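Local coordinates for protein COG0778: Nitroreductase (Streptococcus pneumoniae, PDB 2B67) that binds flavin mononucleotide and, as a nitroreductase-family oxidoreductase, probably passes electrons from a reduced nicotinamide cofactor to an acceptor, at residues Asp28-Ala32 / Ala145-Ile151; Ser41-Ser45 / Leu115-Phe119; Ile79-Thr83 / Val164-Ile170; Asn68-Val72 / Ser153-Leu157. One frame throughout, in Å; residues are numbered along the deposited sequence.

From the N terminus, the chain first meets the opening segments of interactions 1, 2, 4 and 3, at 28-32, 41-45, 68-72 and 79-83. Residues 115-119 then close interaction 2, which lies wholly within the longer loop that 145-151 completes in interaction 1. Interaction 4 closes next, at 153-157, and interaction 3 last, at 164-170; these two cross each other and both of the earlier loops. Together they show how one alpha-beta fold is sewn up from far-apart segments: helix to helix in interaction 1, flavin-binding loop to helix in interaction 2, and helices to the same antiparallel sheet in interactions 3 and 4.

Interaction 1 (Asp28-Ala32 / Ala145-Ile151); sequences DVRTA and ALTDQGI
Two donors converge on the backbone oxygen Asp28 O. The helical bond comes from Ala32 N at 2.9 Å, and the second from the side-chain amide of Gln149, whose NE2 lies 3.0 Å from Asp28 O. This added bond is bent, with an N-H...O angle of 139°, and the donor sits tilted out of the carbonyl plane. Gln149, just past the end of helix 124-148, thus shares an acceptor already used inside helix 26-36. Its chain is stretched out at chi2 (-165°), which carries the amide across to the neighbouring helix. There the amide stands almost at right angles to the Asp28 carboxylate. Asp28 OD1 and Gln149 OE1, both acceptors, stand 3.0 Å apart without a bond, a tight and probably unfavourable approach.

Beside this polar link the contact is apolar. Ala32 turns its methyl toward the other segment, where Leu146 brings up one branch: CD2 lies 3.5 Å from Ala32 CB. Ala145 faces Ala32 as well, with their CB atoms 4.1 Å apart, so small side chains allow the backbones to come close. Ile151 reaches back from beyond the helix end, its CD1 against Asp28 CB at 3.9 Å. The chain can turn this way because Gly150, with positive phi, is the C-prime residue of a Schellman motif, in which Ile151 N bonds to Leu146 O at 2.8 Å.

The contact therefore joins helix 26-36 to the C-terminal end of helix 124-148, while Leu146 and Ile151 also pack on Val182 of strand 174-183, and Phe6 of the second subunit rests against Ala145.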
loop_
_atom_site.group_PDB
_atom_site.type_symbol
_atom_site.label_atom_id
_atom_site.label_comp_id
_atom_site.label_asym_id
_atom_site.label_seq_id
_atom_site.Cartn_x
_atom_site.Cartn_y
_atom_site.Cartn_z
ATOM N N ASP A 28 -12.124 18.389 -4.982
ATOM C CA ASP A 28 -12.167 17.127 -4.237
ATOM C C ASP A 28 -11.014 16.180 -4.570
ATOM O O ASP A 28 -10.495 15.528 -3.682
ATOM C CB ASP A 28 -13.504 16.398 -4.419
ATOM C CG ASP A 28 -14.686 17.173 -3.827
ATOM O OD1 ASP A 28 -14.459 17.996 -2.903
ATOM O OD2 ASP A 28 -15.828 16.971 -4.309
ATOM N N VAL A 29 -10.642 16.083 -5.851
ATOM C CA VAL A 29 -9.524 15.235 -6.246
ATOM C C VAL A 29 -8.223 15.707 -5.611
ATOM O O VAL A 29 -7.511 14.911 -5.012
ATOM C CB VAL A 29 -9.378 15.095 -7.769
ATOM C CG1 VAL A 29 -8.130 14.282 -8.117
ATOM C CG2 VAL A 29 -10.610 14.397 -8.318
ATOM N N ARG A 30 -7.978 17.017 -5.679
ATOM C CA ARG A 30 -6.800 17.619 -5.070
ATOM C C ARG A 30 -6.775 17.414 -3.565
ATOM O O ARG A 30 -5.721 17.147 -2.984
ATOM C CB ARG A 30 -6.699 19.112 -5.408
ATOM C CG ARG A 30 -5.365 19.708 -4.971
ATOM C CD ARG A 30 -5.401 21.203 -4.971
ATOM N NE ARG A 30 -4.877 21.730 -3.707
ATOM C CZ ARG A 30 -3.748 22.412 -3.604
ATOM N NH1 ARG A 30 -3.042 22.647 -4.690
ATOM N NH2 ARG A 30 -3.325 22.871 -2.434
ATOM N N THR A 31 -7.929 17.538 -2.920
ATOM C CA THR A 31 -7.970 17.282 -1.479
ATOM C C THR A 31 -7.632 15.815 -1.151
ATOM O O THR A 31 -6.848 15.545 -0.236
ATOM C CB THR A 31 -9.341 17.626 -0.893
ATOM O OG1 THR A 31 -9.570 19.036 -1.053
ATOM C CG2 THR A 31 -9.413 17.240 0.570
ATOM N N ALA A 32 -8.259 14.879 -1.880
ATOM C CA ALA A 32 -8.058 13.454 -1.613
ATOM C C ALA A 32 -6.569 13.107 -1.760
ATOM O O ALA A 32 -6.021 12.316 -0.987
ATOM C CB ALA A 32 -8.916 12.615 -2.556
ATOM N N ALA A 145 -9.440 8.116 1.108
ATOM C CA ALA A 145 -9.737 9.544 1.098
ATOM C C ALA A 145 -10.891 9.885 0.131
ATOM O O ALA A 145 -11.751 10.688 0.453
ATOM C CB ALA A 145 -8.458 10.401 0.821
ATOM N N LEU A 146 -10.912 9.262 -1.042
ATOM C CA LEU A 146 -12.005 9.427 -2.020
ATOM C C LEU A 146 -13.333 8.942 -1.447
ATOM O O LEU A 146 -14.385 9.641 -1.537
ATOM C CB LEU A 146 -11.678 8.650 -3.312
ATOM C CG LEU A 146 -10.576 9.301 -4.182
ATOM C CD1 LEU A 146 -10.102 8.408 -5.349
ATOM C CD2 LEU A 146 -10.998 10.686 -4.684
ATOM N N THR A 147 -13.271 7.745 -0.854
ATOM C CA THR A 147 -14.410 7.105 -0.214
ATOM C C THR A 147 -14.968 8.014 0.858
ATOM O O THR A 147 -16.173 8.218 0.914
ATOM C CB THR A 147 -14.036 5.747 0.420
ATOM O OG1 THR A 147 -13.554 4.850 -0.594
ATOM C CG2 THR A 147 -15.258 5.118 1.132
ATOM N N ASP A 148 -14.094 8.534 1.720
ATOM C CA ASP A 148 -14.510 9.513 2.731
ATOM C C ASP A 148 -15.267 10.735 2.190
ATOM O O ASP A 148 -16.046 11.345 2.904
ATOM C CB ASP A 148 -13.309 10.021 3.532
ATOM C CG ASP A 148 -13.732 10.708 4.828
ATOM O OD1 ASP A 148 -13.409 11.904 5.003
ATOM O OD2 ASP A 148 -14.410 10.047 5.645
ATOM N N GLN A 149 -14.996 11.116 0.947
ATOM C CA GLN A 149 -15.716 12.203 0.347
ATOM C C GLN A 149 -16.918 11.733 -0.435
ATOM O O GLN A 149 -17.538 12.534 -1.100
ATOM C CB GLN A 149 -14.835 12.980 -0.601
ATOM C CG GLN A 149 -13.598 13.574 -0.006
ATOM C CD GLN A 149 -13.007 14.610 -0.952
ATOM O OE1 GLN A 149 -13.762 15.339 -1.603
ATOM N NE2 GLN A 149 -11.673 14.699 -1.021
ATOM N N GLY A 150 -17.247 10.449 -0.373
ATOM C CA GLY A 150 -18.429 9.922 -1.090
ATOM C C GLY A 150 -18.149 9.590 -2.552
ATOM O O GLY A 150 -19.086 9.453 -3.358
ATOM N N ILE A 151 -16.861 9.473 -2.904
ATOM C CA ILE A 151 -16.443 9.225 -4.303
ATOM C C ILE A 151 -15.928 7.780 -4.454
ATOM O O ILE A 151 -15.090 7.319 -3.650
ATOM C CB ILE A 151 -15.416 10.284 -4.790
ATOM C CG1 ILE A 151 -16.011 11.708 -4.626
ATOM C CG2 ILE A 151 -14.999 10.058 -6.294
ATOM C CD1 ILE A 151 -14.993 12.852 -4.763
#

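Interaction 2 (Ser41-Ser45 / Leu115-Phe119); sequences SAHNS and LPAEF
His43 and Leu115 approach with their CA atoms 8.2 Å apart, where a turn with positive phi at both His43 and Asn44 (68° and 54°) faces helix 105-120. The turn belongs to the FMN-binding loop of this nitroreductase-family fold: Ser41, Ala42, His43 and Asn44 all line the flavin pocket, while the His43 side chain sets out toward the helix. Leu115 sends one branch over a face of that ring. Its CD2 is 4.0 Å from the ring centroid and close to the normal, a CH-pi contact, and its other methyl, CD1, lies 3.8 Å from His43 CB. Phe119 supplies the aromatic partner. It turns an edge toward the imidazole face in an offset edge-to-face pair, centroids 5.4 Å apart and planes nearly perpendicular (86°). Leu115 CD2 also lies over one face of the Phe119 ring, near its rim, so a single methyl fills the corner between the two rings. Both nitrogens of the imidazole have neighbours that should limit its rotation. ND1 is hydrogen-bonded to Tyr130 OH, on helix 124-148, which Ser45 OG also engages. At the other nitrogen a water bridges the segments, donating to Glu118 OE1 at 3.0 Å and lying 3.3 Å from His43 NE2.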
loop_
_atom_site.group_PDB
_atom_site.type_symbol
_atom_site.label_atom_id
_atom_site.label_comp_id
_atom_site.label_asym_id
_atom_site.label_seq_id
_atom_site.Cartn_x
_atom_site.Cartn_y
_atom_site.Cartn_z
ATOM N N SER A 41 6.107 6.543 3.983
ATOM C CA SER A 41 6.859 5.883 2.898
ATOM C C SER A 41 8.211 5.546 3.497
ATOM O O SER A 41 8.623 6.199 4.460
ATOM C CB SER A 41 7.046 6.814 1.686
ATOM O OG SER A 41 7.430 8.135 2.093
ATOM N N ALA A 42 8.872 4.510 2.969
ATOM C CA ALA A 42 10.244 4.166 3.397
ATOM C C ALA A 42 11.120 5.411 3.325
ATOM O O ALA A 42 11.084 6.126 2.318
ATOM C CB ALA A 42 10.810 3.042 2.524
ATOM N N HIS A 43 11.839 5.738 4.407
ATOM C CA HIS A 43 12.782 6.893 4.406
ATOM C C HIS A 43 12.104 8.251 4.299
ATOM O O HIS A 43 12.789 9.286 4.128
ATOM C CB HIS A 43 13.772 6.797 3.235
ATOM C CG HIS A 43 14.573 5.540 3.235
ATOM N ND1 HIS A 43 14.368 4.534 2.313
ATOM C CD2 HIS A 43 15.578 5.120 4.044
ATOM C CE1 HIS A 43 15.212 3.544 2.559
ATOM N NE2 HIS A 43 15.952 3.873 3.604
ATOM N N ASN A 44 10.763 8.245 4.359
ATOM C CA ASN A 44 9.957 9.398 3.989
ATOM C C ASN A 44 10.334 9.856 2.583
ATOM O O ASN A 44 10.258 11.024 2.277
ATOM C CB ASN A 44 10.088 10.540 5.026
ATOM C CG ASN A 44 9.034 11.616 4.864
ATOM O OD1 ASN A 44 7.886 11.366 4.408
ATOM N ND2 ASN A 44 9.390 12.830 5.273
ATOM N N SER A 45 10.678 8.902 1.710
ATOM C CA SER A 45 11.060 9.209 0.333
ATOM C C SER A 45 9.895 9.653 -0.562
ATOM O O SER A 45 10.118 10.267 -1.584
ATOM C CB SER A 45 11.767 8.005 -0.314
ATOM O OG SER A 45 10.865 6.904 -0.506
ATOM N N LEU A 115 21.331 9.225 1.874
ATOM C CA LEU A 115 20.267 8.404 1.368
ATOM C C LEU A 115 20.573 7.936 -0.066
ATOM O O LEU A 115 20.564 6.725 -0.298
ATOM C CB LEU A 115 18.913 9.098 1.477
ATOM C CG LEU A 115 17.726 8.231 1.887
ATOM C CD1 LEU A 115 16.373 8.881 1.496
ATOM C CD2 LEU A 115 17.844 6.812 1.376
ATOM N N PRO A 116 20.865 8.860 -1.009
ATOM C CA PRO A 116 21.202 8.435 -2.370
ATOM C C PRO A 116 22.309 7.390 -2.436
ATOM O O PRO A 116 22.266 6.521 -3.324
ATOM C CB PRO A 116 21.654 9.734 -3.050
ATOM C CG PRO A 116 20.872 10.779 -2.342
ATOM C CD PRO A 116 20.864 10.334 -0.902
ATOM N N ALA A 117 23.270 7.465 -1.502
ATOM C CA ALA A 117 24.390 6.520 -1.478
ATOM C C ALA A 117 23.869 5.133 -1.117
ATOM O O ALA A 117 24.289 4.132 -1.713
ATOM C CB ALA A 117 25.515 6.982 -0.502
ATOM N N GLU A 118 22.923 5.091 -0.184
ATOM C CA GLU A 118 22.182 3.858 0.138
ATOM C C GLU A 118 21.425 3.262 -1.027
ATOM O O GLU A 118 21.470 2.058 -1.229
ATOM C CB GLU A 118 21.165 4.118 1.222
ATOM C CG GLU A 118 21.653 3.749 2.554
ATOM C CD GLU A 118 21.044 4.607 3.609
ATOM O OE1 GLU A 118 19.824 4.470 3.843
ATOM O OE2 GLU A 118 21.786 5.424 4.196
ATOM N N PHE A 119 20.700 4.116 -1.760
ATOM C CA PHE A 119 19.895 3.697 -2.899
ATOM C C PHE A 119 20.756 3.123 -4.016
ATOM O O PHE A 119 20.356 2.190 -4.713
ATOM C CB PHE A 119 19.092 4.873 -3.450
ATOM C CG PHE A 119 17.874 5.258 -2.624
ATOM C CD1 PHE A 119 17.485 6.601 -2.549
ATOM C CD2 PHE A 119 17.121 4.299 -1.955
ATOM C CE1 PHE A 119 16.346 6.994 -1.825
ATOM C CE2 PHE A 119 15.982 4.664 -1.198
ATOM C CZ PHE A 119 15.585 6.029 -1.137
HETATM O O HOH W 1 18.528 1.968 2.898
#

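Interaction 3 (Ile79-Thr83 / Val164-Ile170); sequences IALFT and VNEVLEI
Phe82 provides most of the strand's share of this contact, its ring pushed between Val164 and Ile170. Chi1 of -73° sets CG beside the backbone N, and from there the ring reaches out from strand 77-84 to the helix. Val164 CG1 touches the far end of the ring, 3.6 Å from Phe82 CZ, and Leu168 CD1 approaches the edge, 4.2 Å from Phe82 CE1. The same leucine methyl reaches Ala80 CB at 3.6 Å, so alternate strand residues share one helix side chain.

A CH-pi contact adds to these: Ile170 CG2 lies over one face of the Phe82 ring, 4.3 Å from its centroid and offset toward the rim. The backbone geometry makes this possible. Glu169 takes positive phi in a Schellman motif, with Ile170 N bonded back to Asn165 O at 3.0 Å, and the chain folds over to present Ile170 to the sheet. Arg204 of the second subunit donates to the backbone oxygens of Leu168 and Glu169.

The strand and helix axes pass 11.4 Å apart at an angle of 126°. Val51 of strand 48-53 also meets Phe82 and Ile170, and helix 124-148 packs Leu81 from the other side of the strand, the layering of an alpha-beta sandwich.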
loop_
_atom_site.group_PDB
_atom_site.type_symbol
_atom_site.label_atom_id
_atom_site.label_comp_id
_atom_site.label_asym_id
_atom_site.label_seq_id
_atom_site.Cartn_x
_atom_site.Cartn_y
_atom_site.Cartn_z
ATOM N N ILE A 79 -6.668 8.493 -12.338
ATOM C CA ILE A 79 -5.450 8.995 -11.741
ATOM C C ILE A 79 -4.453 7.935 -12.054
ATOM O O ILE A 79 -4.618 6.794 -11.605
ATOM C CB ILE A 79 -5.583 9.173 -10.206
ATOM C CG1 ILE A 79 -6.583 10.282 -9.888
ATOM C CG2 ILE A 79 -4.226 9.519 -9.612
ATOM C CD1 ILE A 79 -7.148 10.259 -8.469
ATOM N N ALA A 80 -3.462 8.275 -12.871
ATOM C CA ALA A 80 -2.337 7.390 -13.080
ATOM C C ALA A 80 -1.298 7.620 -11.993
ATOM O O ALA A 80 -0.739 8.699 -11.903
ATOM C CB ALA A 80 -1.728 7.615 -14.474
ATOM N N LEU A 81 -1.047 6.607 -11.160
ATOM C CA LEU A 81 -0.059 6.707 -10.088
ATOM C C LEU A 81 1.275 6.228 -10.628
ATOM O O LEU A 81 1.399 5.068 -11.053
ATOM C CB LEU A 81 -0.457 5.857 -8.867
ATOM C CG LEU A 81 0.538 5.707 -7.710
ATOM C CD1 LEU A 81 0.919 7.079 -7.111
ATOM C CD2 LEU A 81 -0.085 4.864 -6.616
ATOM N N PHE A 82 2.262 7.124 -10.611
ATOM C CA PHE A 82 3.644 6.814 -11.053
ATOM C C PHE A 82 4.567 6.804 -9.826
ATOM O O PHE A 82 4.288 7.457 -8.800
ATOM C CB PHE A 82 4.189 7.897 -12.021
ATOM C CG PHE A 82 3.574 7.866 -13.407
ATOM C CD1 PHE A 82 2.277 8.330 -13.617
ATOM C CD2 PHE A 82 4.287 7.351 -14.488
ATOM C CE1 PHE A 82 1.718 8.296 -14.880
ATOM C CE2 PHE A 82 3.741 7.326 -15.757
ATOM C CZ PHE A 82 2.446 7.800 -15.955
ATOM N N THR A 83 5.682 6.097 -9.936
ATOM C CA THR A 83 6.703 6.179 -8.914
ATOM C C THR A 83 8.012 6.599 -9.581
ATOM O O THR A 83 8.226 6.339 -10.772
ATOM C CB THR A 83 6.897 4.846 -8.202
ATOM O OG1 THR A 83 7.059 3.830 -9.194
ATOM C CG2 THR A 83 5.667 4.501 -7.352
ATOM N N VAL A 164 2.238 4.048 -21.337
ATOM C CA VAL A 164 1.560 5.049 -20.512
ATOM C C VAL A 164 2.314 6.379 -20.490
ATOM O O VAL A 164 1.679 7.445 -20.567
ATOM C CB VAL A 164 1.267 4.584 -19.030
ATOM C CG1 VAL A 164 0.619 5.730 -18.264
ATOM C CG2 VAL A 164 0.291 3.400 -18.986
ATOM N N ASN A 165 3.646 6.325 -20.389
ATOM C CA ASN A 165 4.445 7.561 -20.335
ATOM C C ASN A 165 4.242 8.371 -21.591
ATOM O O ASN A 165 4.100 9.580 -21.526
ATOM C CB ASN A 165 5.944 7.275 -20.185
ATOM C CG ASN A 165 6.327 6.886 -18.771
ATOM O OD1 ASN A 165 6.819 7.713 -17.988
ATOM N ND2 ASN A 165 6.138 5.624 -18.451
ATOM N N GLU A 166 4.262 7.690 -22.730
ATOM C CA GLU A 166 4.087 8.304 -24.042
ATOM C C GLU A 166 2.698 8.941 -24.171
ATOM O O GLU A 166 2.581 10.133 -24.419
ATOM C CB GLU A 166 4.319 7.220 -25.100
ATOM C CG GLU A 166 4.072 7.598 -26.533
ATOM C CD GLU A 166 4.628 6.552 -27.492
ATOM O OE1 GLU A 166 5.370 6.966 -28.428
ATOM O OE2 GLU A 166 4.359 5.319 -27.302
ATOM N N VAL A 167 1.648 8.153 -23.942
ATOM C CA VAL A 167 0.268 8.634 -23.969
ATOM C C VAL A 167 -0.004 9.818 -23.018
ATOM O O VAL A 167 -0.666 10.778 -23.391
ATOM C CB VAL A 167 -0.707 7.461 -23.707
ATOM C CG1 VAL A 167 -2.134 7.924 -23.547
ATOM C CG2 VAL A 167 -0.611 6.430 -24.844
ATOM N N LEU A 168 0.512 9.759 -21.796
ATOM C CA LEU A 168 0.252 10.810 -20.821
ATOM C C LEU A 168 1.305 11.921 -20.786
ATOM O O LEU A 168 1.178 12.853 -19.984
ATOM C CB LEU A 168 0.071 10.204 -19.412
ATOM C CG LEU A 168 -1.083 9.222 -19.238
ATOM C CD1 LEU A 168 -1.327 8.845 -17.783
ATOM C CD2 LEU A 168 -2.336 9.811 -19.829
ATOM N N GLU A 169 2.336 11.806 -21.628
ATOM C CA GLU A 169 3.412 12.798 -21.720
ATOM C C GLU A 169 4.106 13.019 -20.378
ATOM O O GLU A 169 4.197 14.146 -19.877
ATOM C CB GLU A 169 2.918 14.134 -22.322
ATOM C CG GLU A 169 2.210 13.940 -23.653
ATOM C CD GLU A 169 1.653 15.239 -24.260
ATOM O OE1 GLU A 169 1.577 16.291 -23.552
ATOM O OE2 GLU A 169 1.275 15.180 -25.463
ATOM N N ILE A 170 4.600 11.927 -19.805
ATOM C CA ILE A 170 5.295 11.970 -18.526
ATOM C C ILE A 170 6.703 11.400 -18.738
ATOM O O ILE A 170 6.857 10.369 -19.393
ATOM C CB ILE A 170 4.559 11.094 -17.471
ATOM C CG1 ILE A 170 3.106 11.555 -17.258
ATOM C CG2 ILE A 170 5.422 10.987 -16.213
ATOM C CD1 ILE A 170 2.919 12.946 -16.529
#

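Interaction 4 (Asn68-Val72 / Ser153-Leu157); sequences NFEQV and SNIIL
This is a buried helix-on-sheet contact in the alpha-beta sandwich, where helix 68-74 meets strand 152-156, an edge strand of the sheet within this chain, beside the flavin. Axes pass 10.7 Å apart, with 136° between their directions. Ile156 is the chief apolar piece, and its branches are divided among three helix residues. Its CG2 packs on the side-chain amide of Asn68, 3.5 Å from Asn68 ND2, the two side chains lying alongside and pointing opposite ways. Its CD1 lies 3.9 Å from Gln71 OE1 and extends on to Val72. One isoleucine thus touches two amides that line the pocket. A straight run through CG (chi2 177°) brings the end of Gln71 beside Asn154, another pocket residue; the two amide planes are only 20° apart.

The isoalloxazine draws on these groups: Gln71 NE2 is hydrogen-bonded to flavin O2, while Asn68 OD1 and the backbone N of Leu157 make weak bonds to N3 and O4. Asn68 ND2 is held by Gly158 O, a bond that should fix the turn of its amide. The contact therefore serves the pyrimidine edge of the cofactor. Farther along the helix Val72, which also touches Thr181 of strand 174-183, closes the apolar side with its CG2 at 3.9 Å from Ile156 CD1.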
loop_
_atom_site.group_PDB
_atom_site.type_symbol
_atom_site.label_atom_id
_atom_site.label_comp_id
_atom_site.label_asym_id
_atom_site.label_seq_id
_atom_site.Cartn_x
_atom_site.Cartn_y
_atom_site.Cartn_z
ATOM N N ASN A 68 -11.395 -3.341 -18.463
ATOM C CA ASN A 68 -10.720 -2.117 -17.996
ATOM C C ASN A 68 -10.868 -1.040 -19.042
ATOM O O ASN A 68 -10.880 0.142 -18.709
ATOM C CB ASN A 68 -9.231 -2.350 -17.661
ATOM C CG ASN A 68 -9.047 -3.270 -16.471
ATOM O OD1 ASN A 68 -9.926 -3.346 -15.609
ATOM N ND2 ASN A 68 -7.923 -3.974 -16.409
ATOM N N PHE A 69 -10.965 -1.441 -20.319
ATOM C CA PHE A 69 -11.197 -0.476 -21.385
ATOM C C PHE A 69 -12.451 0.362 -21.100
ATOM O O PHE A 69 -12.418 1.591 -21.179
ATOM C CB PHE A 69 -11.307 -1.138 -22.780
ATOM C CG PHE A 69 -11.677 -0.161 -23.854
ATOM C CD1 PHE A 69 -10.724 0.705 -24.379
ATOM C CD2 PHE A 69 -13.002 -0.073 -24.321
ATOM C CE1 PHE A 69 -11.061 1.642 -25.335
ATOM C CE2 PHE A 69 -13.351 0.857 -25.275
ATOM C CZ PHE A 69 -12.384 1.716 -25.790
ATOM N N GLU A 70 -13.560 -0.295 -20.772
ATOM C CA GLU A 70 -14.788 0.452 -20.500
ATOM C C GLU A 70 -14.697 1.283 -19.214
ATOM O O GLU A 70 -15.256 2.378 -19.133
ATOM C CB GLU A 70 -15.971 -0.495 -20.419
ATOM C CG GLU A 70 -16.543 -0.860 -21.803
ATOM C CD GLU A 70 -15.883 -2.060 -22.432
ATOM O OE1 GLU A 70 -14.945 -2.655 -21.831
ATOM O OE2 GLU A 70 -16.309 -2.411 -23.551
ATOM N N GLN A 71 -14.006 0.762 -18.205
ATOM C CA GLN A 71 -13.867 1.489 -16.934
ATOM C C GLN A 71 -13.116 2.800 -17.122
ATOM O O GLN A 71 -13.584 3.855 -16.698
ATOM C CB GLN A 71 -13.193 0.610 -15.872
ATOM C CG GLN A 71 -14.077 -0.565 -15.411
ATOM C CD GLN A 71 -13.365 -1.462 -14.416
ATOM O OE1 GLN A 71 -12.849 -0.982 -13.395
ATOM N NE2 GLN A 71 -13.333 -2.771 -14.703
ATOM N N VAL A 72 -11.970 2.743 -17.784
ATOM C CA VAL A 72 -11.200 3.941 -18.001
ATOM C C VAL A 72 -11.905 4.920 -18.976
ATOM O O VAL A 72 -11.815 6.147 -18.799
ATOM C CB VAL A 72 -9.749 3.633 -18.425
ATOM C CG1 VAL A 72 -8.938 4.940 -18.553
ATOM C CG2 VAL A 72 -9.085 2.710 -17.399
ATOM N N SER A 153 -14.179 4.494 -6.675
ATOM C CA SER A 153 -12.894 4.322 -7.366
ATOM C C SER A 153 -12.660 2.854 -7.598
ATOM O O SER A 153 -13.288 2.019 -6.957
ATOM C CB SER A 153 -11.721 4.873 -6.527
ATOM O OG SER A 153 -11.720 4.342 -5.198
ATOM N N ASN A 154 -11.738 2.541 -8.501
ATOM C CA ASN A 154 -11.228 1.180 -8.626
ATOM C C ASN A 154 -9.733 1.248 -8.964
ATOM O O ASN A 154 -9.330 2.113 -9.738
ATOM C CB ASN A 154 -11.989 0.436 -9.714
ATOM C CG ASN A 154 -11.743 -1.043 -9.699
ATOM O OD1 ASN A 154 -11.830 -1.693 -10.728
ATOM N ND2 ASN A 154 -11.446 -1.590 -8.534
ATOM N N ILE A 155 -8.924 0.339 -8.399
ATOM C CA ILE A 155 -7.485 0.271 -8.673
ATOM C C ILE A 155 -7.333 -0.762 -9.806
ATOM O O ILE A 155 -7.867 -1.879 -9.710
ATOM C CB ILE A 155 -6.723 -0.176 -7.384
ATOM C CG1 ILE A 155 -6.815 0.908 -6.306
ATOM C CG2 ILE A 155 -5.257 -0.496 -7.656
ATOM C CD1 ILE A 155 -6.534 0.440 -4.896
ATOM N N ILE A 156 -6.654 -0.376 -10.885
ATOM C CA ILE A 156 -6.522 -1.210 -12.066
ATOM C C ILE A 156 -5.039 -1.424 -12.280
ATOM O O ILE A 156 -4.250 -0.469 -12.342
ATOM C CB ILE A 156 -7.159 -0.522 -13.344
ATOM C CG1 ILE A 156 -8.683 -0.479 -13.225
ATOM C CG2 ILE A 156 -6.744 -1.198 -14.625
ATOM C CD1 ILE A 156 -9.319 0.513 -14.242
ATOM N N LEU A 157 -4.676 -2.690 -12.360
ATOM C CA LEU A 157 -3.342 -3.099 -12.685
ATOM C C LEU A 157 -3.268 -3.684 -14.104
ATOM O O LEU A 157 -2.186 -3.767 -14.696
ATOM C CB LEU A 157 -2.914 -4.140 -11.649
ATOM C CG LEU A 157 -1.456 -4.569 -11.543
ATOM C CD1 LEU A 157 -0.498 -3.386 -11.712
ATOM C CD2 LEU A 157 -1.241 -5.274 -10.208
#